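PDB 1SQ1: chorismate synthase from Campylobacter jejuni, which probably converts 5-enolpyruvylshikimate-3-phosphate to chorismate and phosphate with the help of reduced FMN, the last step of the pathway to chorismate. Local coordinates for residues 33-39 and 136-140; 150-154 and 167-171; 226-230 and 339-343. One frame throughout, in Å; residues are numbered along the deposited sequence.

From the N terminus, the three contacts follow one another in series, and none nests within or crosses another. Contact 1 closes a long loop, setting the start of helix 36-45 on helix 128-143 across 96 intervening residues. Contact 2 comes next, a short closure over twelve residues between strand 148-156 and the start of helix 170-175. Contact 3 spans 108 residues and pairs helix 226-235 with the long helix 325-346. That long helix also meets contact 1, where Ala138 CB lies 3.7 Å from Ala341 CB. Contacts 1 and 3 thus meet through helices 128-143 and 325-346, while contact 2 ties the lead-in to helix 170-175 to the sheet of strand 148-156.

Contact 1 of 3, residues 33-39 and 136-140; sequences KFDEEFL and AVAAM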
ATOM      1  N   LYS A  33     -27.079   1.315  -7.002  1.00 71.11           N
ATOM      2  CA  LYS A  33     -27.814   1.521  -8.235  1.00 74.09           C
ATOM      3  C   LYS A  33     -26.812   1.990  -9.290  1.00 75.56           C
ATOM      4  O   LYS A  33     -26.288   3.097  -9.221  1.00 77.57           O
ATOM      5  CB  LYS A  33     -28.920   2.560  -8.000  1.00 75.73           C
ATOM      6  CG  LYS A  33     -29.953   2.661  -9.120  1.00 78.84           C
ATOM      7  CD  LYS A  33     -29.472   3.594 -10.228  1.00 80.68           C
ATOM      8  CE  LYS A  33     -30.118   3.281 -11.595  1.00 80.60           C
ATOM      9  NZ  LYS A  33     -29.728   4.297 -12.652  1.00 80.08           N
ATOM     10  N   PHE A  34     -26.526   1.131 -10.258  1.00 78.54           N
ATOM     11  CA  PHE A  34     -25.575   1.486 -11.295  1.00 81.43           C
ATOM     12  C   PHE A  34     -26.251   2.187 -12.473  1.00 83.11           C
ATOM     13  O   PHE A  34     -26.876   1.549 -13.321  1.00 84.51           O
ATOM     14  CB  PHE A  34     -24.826   0.235 -11.761  1.00 82.46           C
ATOM     15  CG  PHE A  34     -23.628   0.530 -12.618  1.00 83.45           C
ATOM     16  CD1 PHE A  34     -23.744   0.594 -14.003  1.00 83.09           C
ATOM     17  CD2 PHE A  34     -22.380   0.756 -12.035  1.00 83.58           C
ATOM     18  CE1 PHE A  34     -22.637   0.872 -14.798  1.00 83.05           C
ATOM     19  CE2 PHE A  34     -21.265   1.037 -12.820  1.00 84.18           C
ATOM     20  CZ  PHE A  34     -21.394   1.093 -14.208  1.00 84.00           C
ATOM     21  N   ASP A  35     -26.120   3.509 -12.511  1.00 84.60           N
ATOM     22  CA  ASP A  35     -26.704   4.320 -13.571  1.00 85.67           C
ATOM     23  C   ASP A  35     -25.748   4.388 -14.751  1.00 86.71           C
ATOM     24  O   ASP A  35     -25.010   5.365 -14.899  1.00 85.51           O
ATOM     25  CB  ASP A  35     -26.979   5.733 -13.051  1.00 86.16           C
ATOM     26  CG  ASP A  35     -27.610   6.630 -14.096  1.00 86.31           C
ATOM     27  OD1 ASP A  35     -27.814   7.828 -13.798  1.00 87.30           O
ATOM     28  OD2 ASP A  35     -27.904   6.142 -15.209  1.00 85.30           O
ATOM     29  N   GLU A  36     -25.774   3.356 -15.594  1.00 88.18           N
ATOM     30  CA  GLU A  36     -24.886   3.302 -16.750  1.00 89.90           C
ATOM     31  C   GLU A  36     -25.121   4.436 -17.727  1.00 89.82           C
ATOM     32  O   GLU A  36     -24.382   4.589 -18.692  1.00 90.73           O
ATOM     33  CB  GLU A  36     -25.022   1.966 -17.477  1.00 91.31           C
ATOM     34  CG  GLU A  36     -23.814   1.655 -18.353  1.00 94.88           C
ATOM     35  CD  GLU A  36     -23.787   0.214 -18.847  1.00 98.49           C
ATOM     36  OE1 GLU A  36     -24.006  -0.712 -18.026  1.00 98.96           O
ATOM     37  OE2 GLU A  36     -23.521   0.004 -20.054  1.00 99.76           O
ATOM     38  N   GLU A  37     -26.150   5.232 -17.474  1.00 91.38           N
ATOM     39  CA  GLU A  37     -26.460   6.359 -18.337  1.00 92.42           C
ATOM     40  C   GLU A  37     -25.594   7.519 -17.890  1.00 90.99           C
ATOM     41  O   GLU A  37     -24.869   8.111 -18.686  1.00 91.05           O
ATOM     42  CB  GLU A  37     -27.940   6.729 -18.224  1.00 95.42           C
ATOM     43  CG  GLU A  37     -28.383   7.774 -19.234  1.00100.87           C
ATOM     44  CD  GLU A  37     -29.888   7.994 -19.257  1.00102.99           C
ATOM     45  OE1 GLU A  37     -30.451   8.397 -18.213  1.00103.84           O
ATOM     46  OE2 GLU A  37     -30.500   7.765 -20.329  1.00103.94           O
ATOM     47  N   PHE A  38     -25.681   7.831 -16.600  1.00 89.68           N
ATOM     48  CA  PHE A  38     -24.897   8.904 -16.004  1.00 87.67           C
ATOM     49  C   PHE A  38     -23.429   8.699 -16.347  1.00 87.44           C
ATOM     50  O   PHE A  38     -22.663   9.658 -16.445  1.00 86.96           O
ATOM     51  CB  PHE A  38     -25.076   8.891 -14.491  1.00 86.66           C
ATOM     52  CG  PHE A  38     -24.133   9.793 -13.759  1.00 86.25           C
ATOM     53  CD1 PHE A  38     -22.911   9.318 -13.300  1.00 85.37           C
ATOM     54  CD2 PHE A  38     -24.465  11.127 -13.538  1.00 86.81           C
ATOM     55  CE1 PHE A  38     -22.037  10.160 -12.629  1.00 86.94           C
ATOM     56  CE2 PHE A  38     -23.599  11.980 -12.866  1.00 86.87           C
ATOM     57  CZ  PHE A  38     -22.383  11.500 -12.412  1.00 87.41           C
ATOM     58  N   LEU A  39     -23.040   7.439 -16.515  1.00 86.15           N
ATOM     59  CA  LEU A  39     -21.669   7.112 -16.869  1.00 84.98           C
ATOM     60  C   LEU A  39     -21.438   7.528 -18.308  1.00 85.18           C
ATOM     61  O   LEU A  39     -20.550   8.325 -18.604  1.00 86.09           O
ATOM     62  CB  LEU A  39     -21.424   5.610 -16.741  1.00 82.86           C
ATOM     63  CG  LEU A  39     -20.211   5.082 -17.507  1.00 80.89           C
ATOM     64  CD1 LEU A  39     -18.927   5.525 -16.822  1.00 80.92           C
ATOM     65  CD2 LEU A  39     -20.281   3.572 -17.580  1.00 80.59           C
ATOM     66  N   ALA A 136     -17.058   8.530 -12.670  1.00 54.20           N
ATOM     67  CA  ALA A 136     -18.502   8.373 -12.863  1.00 53.19           C
ATOM     68  C   ALA A 136     -19.022   7.344 -11.876  1.00 54.32           C
ATOM     69  O   ALA A 136     -19.926   7.609 -11.082  1.00 53.00           O
ATOM     70  CB  ALA A 136     -18.786   7.905 -14.285  1.00 52.00           C
ATOM     71  N   VAL A 137     -18.434   6.155 -11.959  1.00 55.19           N
ATOM     72  CA  VAL A 137     -18.781   5.055 -11.087  1.00 55.66           C
ATOM     73  C   VAL A 137     -18.715   5.489  -9.639  1.00 56.98           C
ATOM     74  O   VAL A 137     -19.599   5.165  -8.863  1.00 59.06           O
ATOM     75  CB  VAL A 137     -17.820   3.879 -11.272  1.00 54.97           C
ATOM     76  CG1 VAL A 137     -18.071   2.832 -10.210  1.00 52.43           C
ATOM     77  CG2 VAL A 137     -17.997   3.291 -12.657  1.00 55.95           C
ATOM     78  N   ALA A 138     -17.680   6.228  -9.262  1.00 58.06           N
ATOM     79  CA  ALA A 138     -17.578   6.635  -7.876  1.00 58.20           C
ATOM     80  C   ALA A 138     -18.670   7.614  -7.491  1.00 58.73           C
ATOM     81  O   ALA A 138     -19.082   7.652  -6.337  1.00 58.99           O
ATOM     82  CB  ALA A 138     -16.207   7.229  -7.594  1.00 58.31           C
ATOM     83  N   ALA A 139     -19.146   8.409  -8.444  1.00 59.97           N
ATOM     84  CA  ALA A 139     -20.203   9.374  -8.131  1.00 61.16           C
ATOM     85  C   ALA A 139     -21.478   8.624  -7.757  1.00 63.64           C
ATOM     86  O   ALA A 139     -22.289   9.122  -6.978  1.00 64.64           O
ATOM     87  CB  ALA A 139     -20.462  10.293  -9.309  1.00 59.29           C
HETATM   88  N   MSE A 140     -21.648   7.423  -8.306  1.00 64.54           N
HETATM   89  CA  MSE A 140     -22.812   6.623  -7.992  1.00 64.87           C
HETATM   90  C   MSE A 140     -22.859   6.341  -6.496  1.00 64.12           C
HETATM   91  O   MSE A 140     -23.919   6.405  -5.889  1.00 65.33           O
HETATM   92  CB  MSE A 140     -22.795   5.332  -8.810  1.00 67.88           C
HETATM   93  CG  MSE A 140     -23.097   5.555 -10.288  1.00 72.65           C
HETATM   94 SE   MSE A 140     -22.666   4.042 -11.419  1.00 85.09          SE
HETATM   95  CE  MSE A 140     -21.879   4.984 -12.924  1.00 79.12           C
TER
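Leu39 and Ala136 bring the two backbones closest, with Leu39 CA 5.3 Å from Ala136 CA; at the other end Phe34 lies across from Met140. Residues 33-35 form the approach to helix 36-45, and 136-140 is a run of helix 128-143. Asp35, centre of an inverse gamma turn, is the N-cap of the first helix: its OD2 accepts from Phe38 N at 3.1 Å, the donor standing well above the carboxylate plane, while the bond from Glu37 N is doubtful. Lys33 NZ makes a long ion pair with the same oxygen.

Met140, a selenomethionine here, buries the most surface of any residue in the contact. Its SE sits over one face of the Phe34 ring, 3.8 Å from the ring centroid and 29° off the normal, a Met-aromatic contact. The chain then bends at chi3 (-139°), which keeps the terminal methyl over that same ring as a CH-pi contact while CE also comes 3.9 Å from Leu39 CB. Val137 CG2 approaches Phe34 CE2 obliquely.

In the beta-alpha-beta sandwich of chorismate synthases, helices lie between antiparallel sheets, and this contact sits where the helical layer meets the antiparallel sheet holding strands 62-64 and 78-82: Phe34 and Leu39 also rest on strand 62-64, and Val137 on strand 78-82.

Phe38 covers the other flank. With CG swung anti to the backbone nitrogen (chi1 170°), its ring leans on the helix: CE1 is 3.7 Å from Ala139 CB, and Ala136 O lies at the ring edge, near its plane. Arg337 of helix 325-346 touches both Phe38 and Ala139. Leu39 meets the same helix 128-143 through its CD1 branch, 3.5 Å from Ala136 CB.

Contact 2 of 3, residues 150-154 and 167-171; sequences QSGVF and EFDFE
Two aromatic side chains of 167-171, Phe168 and Phe170, carry this contact, one meeting Phe154 and the other Gln150.

The stacking is between an amide and a ring. The Gln150 side chain runs out extended beyond CG and lays its amide almost flat over one face of Phe170, the two planes only 5° apart. The overlap is partial, since Gln150 CD stands 4.1 Å above the ring plane, displaced toward the rim. Phe170 CE1 tucks in nearer the strand, 3.7 Å from Gln150 CB, and also packs on the peptide that leads into Ser151. Ser151 N and CA lie at the edge of the same ring.

The aromatic pair is different. Phe154 and Phe168 meet obliquely, with centroids 5.4 Å apart and planes at 51°. Much of the touching is by the Phe154 methylene, whose CB lies 3.6 Å from Phe168 CE2. Phe154 chi1 of 72° sets its ring between backbone N and carbonyl carbon, where CD1 comes 4.0 Å from Phe168 CZ.

Ser151 OG, on the other side of the strand, bonds to Thr209 and to Ser333 of helix 325-346, and Asp169, the N-cap of helix 170-175, holds Phe172 N.

Strand 148-156 pairs with strand 205-212 in the antiparallel sheet that also holds strand 286-292, and the loop entering helix 170-175 lies over that sheet; Phe168 also meets the ring of Phe208, Phe170 reaches Lys210, and Phe154 extends to Lys289 and Tyr291 on strand 286-292.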
ATOM      1  N   GLN A 150     -19.238  19.221  -8.745  1.00 69.66           N
ATOM      2  CA  GLN A 150     -19.384  19.884 -10.036  1.00 68.88           C
ATOM      3  C   GLN A 150     -18.253  20.879 -10.238  1.00 67.88           C
ATOM      4  O   GLN A 150     -17.764  21.466  -9.273  1.00 67.77           O
ATOM      5  CB  GLN A 150     -20.734  20.599 -10.101  1.00 71.28           C
ATOM      6  CG  GLN A 150     -21.345  20.873  -8.729  1.00 70.86           C
ATOM      7  CD  GLN A 150     -22.758  21.423  -8.812  1.00 70.47           C
ATOM      8  OE1 GLN A 150     -23.516  21.089  -9.730  1.00 69.44           O
ATOM      9  NE2 GLN A 150     -23.126  22.255  -7.839  1.00 69.08           N
ATOM     10  N   SER A 151     -17.847  21.064 -11.495  1.00 67.97           N
ATOM     11  CA  SER A 151     -16.753  21.973 -11.857  1.00 65.45           C
ATOM     12  C   SER A 151     -17.033  22.714 -13.161  1.00 63.72           C
ATOM     13  O   SER A 151     -17.885  22.303 -13.956  1.00 62.01           O
ATOM     14  CB  SER A 151     -15.452  21.188 -12.034  1.00 65.60           C
ATOM     15  OG  SER A 151     -15.174  20.375 -10.904  1.00 69.38           O
ATOM     16  N   GLY A 152     -16.289  23.795 -13.379  1.00 62.03           N
ATOM     17  CA  GLY A 152     -16.445  24.583 -14.588  1.00 61.46           C
ATOM     18  C   GLY A 152     -15.312  25.574 -14.773  1.00 61.79           C
ATOM     19  O   GLY A 152     -14.591  25.864 -13.821  1.00 63.56           O
ATOM     20  N   VAL A 153     -15.155  26.100 -15.989  1.00 60.36           N
ATOM     21  CA  VAL A 153     -14.090  27.063 -16.289  1.00 58.43           C
ATOM     22  C   VAL A 153     -14.466  28.483 -15.869  1.00 58.70           C
ATOM     23  O   VAL A 153     -15.504  29.003 -16.279  1.00 58.29           O
ATOM     24  CB  VAL A 153     -13.771  27.120 -17.801  1.00 57.53           C
ATOM     25  CG1 VAL A 153     -12.519  27.947 -18.030  1.00 55.29           C
ATOM     26  CG2 VAL A 153     -13.621  25.729 -18.368  1.00 55.19           C
ATOM     27  N   PHE A 154     -13.618  29.121 -15.070  1.00 58.04           N
ATOM     28  CA  PHE A 154     -13.909  30.480 -14.649  1.00 56.62           C
ATOM     29  C   PHE A 154     -12.874  31.460 -15.135  1.00 58.18           C
ATOM     30  O   PHE A 154     -13.016  32.669 -14.950  1.00 61.01           O
ATOM     31  CB  PHE A 154     -14.038  30.572 -13.131  1.00 53.82           C
ATOM     32  CG  PHE A 154     -12.748  30.441 -12.369  1.00 51.11           C
ATOM     33  CD1 PHE A 154     -12.094  31.571 -11.880  1.00 50.27           C
ATOM     34  CD2 PHE A 154     -12.263  29.185 -12.000  1.00 49.94           C
ATOM     35  CE1 PHE A 154     -10.981  31.449 -11.009  1.00 49.08           C
ATOM     36  CE2 PHE A 154     -11.157  29.054 -11.135  1.00 48.47           C
ATOM     37  CZ  PHE A 154     -10.518  30.189 -10.638  1.00 46.75           C
ATOM     38  N   GLU A 167     -20.903  32.189  -6.270  1.00 86.75           N
ATOM     39  CA  GLU A 167     -21.646  33.060  -7.179  1.00 83.95           C
ATOM     40  C   GLU A 167     -21.546  32.624  -8.639  1.00 81.07           C
ATOM     41  O   GLU A 167     -22.275  33.121  -9.495  1.00 78.83           O
ATOM     42  CB  GLU A 167     -21.143  34.493  -7.042  1.00 85.43           C
ATOM     43  CG  GLU A 167     -22.063  35.520  -7.647  1.00 88.82           C
ATOM     44  CD  GLU A 167     -21.658  36.931  -7.280  1.00 90.90           C
ATOM     45  OE1 GLU A 167     -21.507  37.206  -6.070  1.00 91.52           O
ATOM     46  OE2 GLU A 167     -21.495  37.760  -8.197  1.00 92.80           O
ATOM     47  N   PHE A 168     -20.627  31.706  -8.913  1.00 79.29           N
ATOM     48  CA  PHE A 168     -20.440  31.194 -10.261  1.00 78.28           C
ATOM     49  C   PHE A 168     -21.697  30.431 -10.665  1.00 78.11           C
ATOM     50  O   PHE A 168     -22.247  29.665  -9.873  1.00 78.07           O
ATOM     51  CB  PHE A 168     -19.225  30.256 -10.324  1.00 77.10           C
ATOM     52  CG  PHE A 168     -17.903  30.941 -10.084  1.00 74.44           C
ATOM     53  CD1 PHE A 168     -17.182  30.704  -8.921  1.00 73.99           C
ATOM     54  CD2 PHE A 168     -17.369  31.804 -11.032  1.00 72.95           C
ATOM     55  CE1 PHE A 168     -15.945  31.319  -8.713  1.00 72.66           C
ATOM     56  CE2 PHE A 168     -16.138  32.418 -10.826  1.00 70.99           C
ATOM     57  CZ  PHE A 168     -15.428  32.173  -9.668  1.00 70.46           C
ATOM     58  N   ASP A 169     -22.137  30.625 -11.902  1.00 77.38           N
ATOM     59  CA  ASP A 169     -23.343  29.972 -12.383  1.00 77.60           C
ATOM     60  C   ASP A 169     -23.118  28.567 -12.913  1.00 77.06           C
ATOM     61  O   ASP A 169     -22.684  28.386 -14.048  1.00 76.72           O
ATOM     62  CB  ASP A 169     -23.984  30.814 -13.478  1.00 80.36           C
ATOM     63  CG  ASP A 169     -25.454  30.515 -13.648  1.00 82.83           C
ATOM     64  OD1 ASP A 169     -25.813  29.316 -13.702  1.00 83.16           O
ATOM     65  OD2 ASP A 169     -26.247  31.482 -13.728  1.00 84.74           O
ATOM     66  N   PHE A 170     -23.437  27.571 -12.097  1.00 77.07           N
ATOM     67  CA  PHE A 170     -23.272  26.188 -12.509  1.00 78.11           C
ATOM     68  C   PHE A 170     -24.380  25.782 -13.463  1.00 80.48           C
ATOM     69  O   PHE A 170     -24.214  24.874 -14.275  1.00 81.30           O
ATOM     70  CB  PHE A 170     -23.265  25.269 -11.289  1.00 75.06           C
ATOM     71  CG  PHE A 170     -21.909  25.098 -10.681  1.00 73.24           C
ATOM     72  CD1 PHE A 170     -21.007  24.198 -11.222  1.00 73.21           C
ATOM     73  CD2 PHE A 170     -21.522  25.857  -9.585  1.00 72.76           C
ATOM     74  CE1 PHE A 170     -19.739  24.063 -10.687  1.00 74.35           C
ATOM     75  CE2 PHE A 170     -20.254  25.731  -9.041  1.00 72.59           C
ATOM     76  CZ  PHE A 170     -19.361  24.832  -9.590  1.00 74.14           C
ATOM     77  N   GLU A 171     -25.521  26.449 -13.354  1.00 83.82           N
ATOM     78  CA  GLU A 171     -26.646  26.157 -14.233  1.00 86.26           C
ATOM     79  C   GLU A 171     -26.185  26.528 -15.637  1.00 86.96           C
ATOM     80  O   GLU A 171     -26.322  25.752 -16.586  1.00 86.97           O
ATOM     81  CB  GLU A 171     -27.851  26.996 -13.813  1.00 87.61           C
ATOM     82  CG  GLU A 171     -28.357  26.661 -12.412  1.00 91.43           C
ATOM     83  CD  GLU A 171     -29.376  25.527 -12.407  1.00 93.63           C
ATOM     84  OE1 GLU A 171     -30.496  25.738 -12.931  1.00 94.79           O
ATOM     85  OE2 GLU A 171     -29.059  24.433 -11.881  1.00 92.97           O
TER

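Contact 3 of 3, residues 226-230 and 339-343; sequences LDSKL and VLADC
Asp342 and Lys229 meet at the carboxylate of Asp342, the flat group of this contact: Lys229 NZ comes in over its plane, 59° out of it, and forms a salt-bridging hydrogen bond to OD1 at 3.0 Å. Backbone amides of the N-terminal segment bind the same group, Thr6 N at OD1 and Arg7 N and Leu8 N at OD2.

The lysine gets there by bending at chi3 and chi4 (the last -76°), the two side chains crossing at about a right angle. Its aliphatic part is used on the way: CB packs 3.4 Å from Val339 CG1, and CD lies 3.7 Å from Cys343 SG. Leu226 works from the neighbouring turn, its CD1 wedged among Cys343 SG at 3.6 Å, Leu340 CD2 at 3.8 Å and Val339 CG1. Leu230 CD2 brushes Val339 more loosely.

Helix 226-235 packs here on the long helix 325-346. The segments 226-230 and 339-343 run roughly antiparallel, their axes 143° apart in direction and 10.4 Å at closest approach. The side of 226-235 carrying Asp227 and Ser228 meets a second subunit, and Ser228 OG bonds to His232 O of that subunit.

Since Lys229 and Asp342 are both buried, their charges probably offset each other, and with the three amides the carboxylate has four donors, which ties the chain start at Thr6 to Leu8 to this helix pair.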
ATOM      1  N   LEU A 226      -7.808  14.871   3.470  1.00 49.91           N
ATOM      2  CA  LEU A 226      -8.628  15.150   2.316  1.00 47.55           C
ATOM      3  C   LEU A 226      -8.006  16.193   1.386  1.00 48.96           C
ATOM      4  O   LEU A 226      -8.115  16.078   0.164  1.00 50.02           O
ATOM      5  CB  LEU A 226     -10.024  15.588   2.747  1.00 44.88           C
ATOM      6  CG  LEU A 226     -10.897  15.839   1.517  1.00 44.69           C
ATOM      7  CD1 LEU A 226     -11.057  14.546   0.734  1.00 41.37           C
ATOM      8  CD2 LEU A 226     -12.231  16.398   1.935  1.00 45.62           C
ATOM      9  N   ASP A 227      -7.359  17.217   1.932  1.00 49.19           N
ATOM     10  CA  ASP A 227      -6.744  18.205   1.041  1.00 49.48           C
ATOM     11  C   ASP A 227      -5.541  17.573   0.323  1.00 48.83           C
ATOM     12  O   ASP A 227      -5.377  17.751  -0.888  1.00 50.18           O
ATOM     13  CB  ASP A 227      -6.351  19.483   1.802  1.00 47.50           C
ATOM     14  CG  ASP A 227      -5.697  19.195   3.122  1.00 48.28           C
ATOM     15  OD1 ASP A 227      -5.435  20.147   3.884  1.00 47.89           O
ATOM     16  OD2 ASP A 227      -5.450  18.008   3.400  1.00 49.79           O
ATOM     17  N   SER A 228      -4.716  16.820   1.055  1.00 47.02           N
ATOM     18  CA  SER A 228      -3.568  16.136   0.448  1.00 46.59           C
ATOM     19  C   SER A 228      -4.037  15.315  -0.750  1.00 47.55           C
ATOM     20  O   SER A 228      -3.596  15.534  -1.873  1.00 50.24           O
ATOM     21  CB  SER A 228      -2.895  15.178   1.435  1.00 45.10           C
ATOM     22  OG  SER A 228      -2.123  15.861   2.405  1.00 46.12           O
ATOM     23  N   LYS A 229      -4.926  14.361  -0.500  1.00 46.70           N
ATOM     24  CA  LYS A 229      -5.442  13.510  -1.554  1.00 44.53           C
ATOM     25  C   LYS A 229      -5.962  14.336  -2.701  1.00 45.39           C
ATOM     26  O   LYS A 229      -5.738  14.012  -3.853  1.00 47.13           O
ATOM     27  CB  LYS A 229      -6.579  12.638  -1.030  1.00 42.99           C
ATOM     28  CG  LYS A 229      -6.178  11.527  -0.095  1.00 41.58           C
ATOM     29  CD  LYS A 229      -7.406  10.924   0.559  1.00 40.06           C
ATOM     30  CE  LYS A 229      -7.222   9.442   0.790  1.00 43.52           C
ATOM     31  NZ  LYS A 229      -7.372   8.676  -0.487  1.00 44.36           N
ATOM     32  N   LEU A 230      -6.675  15.405  -2.390  1.00 46.60           N
ATOM     33  CA  LEU A 230      -7.235  16.224  -3.446  1.00 47.12           C
ATOM     34  C   LEU A 230      -6.144  16.866  -4.265  1.00 46.98           C
ATOM     35  O   LEU A 230      -6.212  16.878  -5.493  1.00 47.84           O
ATOM     36  CB  LEU A 230      -8.134  17.297  -2.856  1.00 47.98           C
ATOM     37  CG  LEU A 230      -9.463  16.758  -2.346  1.00 49.13           C
ATOM     38  CD1 LEU A 230     -10.126  17.820  -1.481  1.00 48.82           C
ATOM     39  CD2 LEU A 230     -10.350  16.356  -3.530  1.00 46.71           C
ATOM     40  N   VAL A 339     -11.559  10.441  -5.051  1.00 49.11           N
ATOM     41  CA  VAL A 339     -11.041  10.696  -3.717  1.00 48.29           C
ATOM     42  C   VAL A 339     -12.161  10.647  -2.670  1.00 49.09           C
ATOM     43  O   VAL A 339     -12.122   9.814  -1.763  1.00 48.79           O
ATOM     44  CB  VAL A 339     -10.344  12.062  -3.641  1.00 47.31           C
ATOM     45  CG1 VAL A 339      -9.778  12.278  -2.251  1.00 45.47           C
ATOM     46  CG2 VAL A 339      -9.241  12.131  -4.680  1.00 47.76           C
ATOM     47  N   LEU A 340     -13.159  11.530  -2.789  1.00 49.33           N
ATOM     48  CA  LEU A 340     -14.260  11.556  -1.815  1.00 48.23           C
ATOM     49  C   LEU A 340     -14.914  10.192  -1.591  1.00 49.25           C
ATOM     50  O   LEU A 340     -15.174   9.811  -0.448  1.00 50.91           O
ATOM     51  CB  LEU A 340     -15.331  12.570  -2.220  1.00 42.65           C
ATOM     52  CG  LEU A 340     -14.968  14.030  -1.930  1.00 40.30           C
ATOM     53  CD1 LEU A 340     -16.080  14.927  -2.404  1.00 32.81           C
ATOM     54  CD2 LEU A 340     -14.691  14.227  -0.447  1.00 33.32           C
ATOM     55  N   ALA A 341     -15.171   9.457  -2.669  1.00 48.64           N
ATOM     56  CA  ALA A 341     -15.783   8.148  -2.550  1.00 48.33           C
ATOM     57  C   ALA A 341     -14.797   7.213  -1.892  1.00 51.41           C
ATOM     58  O   ALA A 341     -15.166   6.144  -1.410  1.00 52.53           O
ATOM     59  CB  ALA A 341     -16.159   7.630  -3.904  1.00 48.70           C
ATOM     60  N   ASP A 342     -13.525   7.606  -1.888  1.00 54.37           N
ATOM     61  CA  ASP A 342     -12.493   6.788  -1.260  1.00 54.19           C
ATOM     62  C   ASP A 342     -12.460   7.080   0.251  1.00 53.08           C
ATOM     63  O   ASP A 342     -12.461   6.155   1.050  1.00 50.37           O
ATOM     64  CB  ASP A 342     -11.126   7.051  -1.926  1.00 56.14           C
ATOM     65  CG  ASP A 342     -10.003   6.156  -1.382  1.00 58.54           C
ATOM     66  OD1 ASP A 342      -8.834   6.412  -1.750  1.00 60.08           O
ATOM     67  OD2 ASP A 342     -10.267   5.213  -0.599  1.00 56.76           O
ATOM     68  N   CYS A 343     -12.468   8.353   0.646  1.00 54.42           N
ATOM     69  CA  CYS A 343     -12.448   8.684   2.074  1.00 58.11           C
ATOM     70  C   CYS A 343     -13.720   8.199   2.745  1.00 59.63           C
ATOM     71  O   CYS A 343     -13.730   7.878   3.938  1.00 60.95           O
ATOM     72  CB  CYS A 343     -12.367  10.190   2.304  1.00 59.27           C
ATOM     73  SG  CYS A 343     -11.029  11.035   1.462  1.00 61.21           S
TER